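Local coordinates for protein putative glucoamylase (Bacteroides uniformis, PDB 4GL3) that is a putative glucoamylase, probably a glycoside hydrolase that releases glucose from glucan chains, at residues Y209-A212 and E213-H217. Residues are numbered along the deposited sequence; the frame is centred on the assembly and turned at random.
Sequences YPIA and ESVYH
Apolar packing between Ile211 and Val215, four residues apart, marks the local junction where an extended loop, arriving from helix 197-205, turns into the short helix 213-220 at the periphery of the chain. The methyl CD1 of Ile211 lies 3.8 Å from CG1 of Val215 and 4.0 Å from its CB, the two branched side chains meeting at a slant. With CG1 of Val215 anti to the backbone N (chi1 168°), this torsion puts CG1 against the isoleucine and CG2 3.6 Å from O of Ala212. That carbonyl accepts a hydrogen bond from N of Val215 (3.1 Å), bent at the hydrogen (144°) and approaching from above the carbonyl plane. This i to i+3 bond ties the end of the loop to helix 213-220, in a largely helical chain whose family belongs to the six-hairpin clan, consistent with an (alpha/alpha)6-type glycosidase fold. Tyr200 of helix 197-205 packs against both Ile211 and Val215, joining the two helices through apolar contacts. An alanine in place of Val215 would probably open a gap beside CD1 of Ile211 and weaken the packing against Tyr200. CB of Ala212 lies 3.8 Å from OG of Ser214, whose hydroxyl is hydrogen-bonded to OD1 of Asp172.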
loop_
_atom_site.group_PDB
_atom_site.type_symbol
_atom_site.label_atom_id
_atom_site.label_comp_id
_atom_site.label_asym_id
_atom_site.label_seq_id
_atom_site.Cartn_x
_atom_site.Cartn_y
_atom_site.Cartn_z
ATOM N N TYR A 209 -23.412 1.899 -0.989
ATOM C CA TYR A 209 -23.270 1.772 -2.447
ATOM C C TYR A 209 -22.478 0.492 -2.800
ATOM O O TYR A 209 -21.455 0.556 -3.460
ATOM C CB TYR A 209 -22.508 2.984 -2.966
ATOM C CG TYR A 209 -23.183 4.285 -2.679
ATOM C CD1 TYR A 209 -24.242 4.733 -3.496
ATOM C CD2 TYR A 209 -22.796 5.077 -1.582
ATOM C CE1 TYR A 209 -24.898 5.936 -3.231
ATOM C CE2 TYR A 209 -23.450 6.280 -1.305
ATOM C CZ TYR A 209 -24.476 6.712 -2.138
ATOM O OH TYR A 209 -25.136 7.881 -1.880
ATOM N N PRO A 210 -22.932 -0.656 -2.323
ATOM C CA PRO A 210 -22.169 -1.909 -2.532
ATOM C C PRO A 210 -22.261 -2.435 -3.973
ATOM O O PRO A 210 -23.236 -2.149 -4.692
ATOM C CB PRO A 210 -22.864 -2.909 -1.617
ATOM C CG PRO A 210 -24.283 -2.415 -1.561
ATOM C CD PRO A 210 -24.157 -0.881 -1.559
ATOM N N ILE A 211 -21.242 -3.179 -4.360
ATOM C CA ILE A 211 -21.229 -3.934 -5.625
ATOM C C ILE A 211 -21.940 -5.275 -5.488
ATOM O O ILE A 211 -22.011 -5.856 -4.411
ATOM C CB ILE A 211 -19.787 -4.126 -6.157
ATOM C CG1 ILE A 211 -18.956 -4.996 -5.160
ATOM C CG2 ILE A 211 -19.109 -2.782 -6.421
ATOM C CD1 ILE A 211 -17.675 -5.525 -5.720
ATOM N N ALA A 212 -22.488 -5.761 -6.599
ATOM C CA ALA A 212 -22.990 -7.126 -6.682
ATOM C C ALA A 212 -21.796 -8.113 -6.602
ATOM O O ALA A 212 -20.673 -7.788 -6.964
ATOM C CB ALA A 212 -23.808 -7.328 -7.988
ATOM N N GLU A 213 -22.047 -9.320 -6.124
ATOM C CA GLU A 213 -21.007 -10.349 -6.033
ATOM C C GLU A 213 -20.417 -10.673 -7.378
ATOM O O GLU A 213 -19.211 -10.926 -7.483
ATOM C CB GLU A 213 -21.586 -11.644 -5.417
ATOM C CG GLU A 213 -21.984 -11.458 -3.962
ATOM C CD GLU A 213 -22.903 -12.558 -3.470
ATOM O OE1 GLU A 213 -22.708 -13.721 -3.931
ATOM O OE2 GLU A 213 -23.808 -12.254 -2.647
ATOM N N SER A 214 -21.264 -10.680 -8.398
ATOM C CA SER A 214 -20.830 -11.002 -9.745
ATOM C C SER A 214 -19.763 -9.997 -10.292
ATOM O O SER A 214 -18.973 -10.345 -11.194
ATOM C CB SER A 214 -22.055 -11.068 -10.666
ATOM O OG SER A 214 -22.605 -9.732 -10.741
ATOM N N VAL A 215 -19.707 -8.791 -9.727
ATOM C CA VAL A 215 -18.694 -7.802 -10.073
ATOM C C VAL A 215 -17.313 -8.355 -9.691
ATOM O O VAL A 215 -16.336 -8.198 -10.450
ATOM C CB VAL A 215 -19.003 -6.418 -9.419
ATOM C CG1 VAL A 215 -17.842 -5.411 -9.492
ATOM C CG2 VAL A 215 -20.296 -5.800 -9.990
ATOM N N TYR A 216 -17.227 -8.991 -8.527
ATOM C CA TYR A 216 -15.976 -9.611 -8.097
ATOM C C TYR A 216 -15.663 -10.859 -8.952
ATOM O O TYR A 216 -14.582 -10.983 -9.523
ATOM C CB TYR A 216 -16.066 -10.029 -6.621
ATOM C CG TYR A 216 -14.827 -10.631 -6.024
ATOM C CD1 TYR A 216 -13.674 -9.902 -5.918
ATOM C CD2 TYR A 216 -14.830 -11.923 -5.531
ATOM C CE1 TYR A 216 -12.555 -10.426 -5.337
ATOM C CE2 TYR A 216 -13.711 -12.469 -4.968
ATOM C CZ TYR A 216 -12.570 -11.715 -4.867
ATOM O OH TYR A 216 -11.432 -12.256 -4.290
ATOM N N HIS A 217 -16.607 -11.789 -9.018
ATOM C CA HIS A 217 -16.336 -13.083 -9.652
ATOM C C HIS A 217 -16.114 -13.009 -11.173
ATOM O O HIS A 217 -15.266 -13.723 -11.696
ATOM C CB HIS A 217 -17.431 -14.102 -9.288
ATOM C CG HIS A 217 -17.464 -14.397 -7.824
ATOM N ND1 HIS A 217 -16.433 -15.063 -7.180
ATOM C CD2 HIS A 217 -18.370 -14.085 -6.868
ATOM C CE1 HIS A 217 -16.730 -15.168 -5.894
ATOM N NE2 HIS A 217 -17.899 -14.590 -5.678
#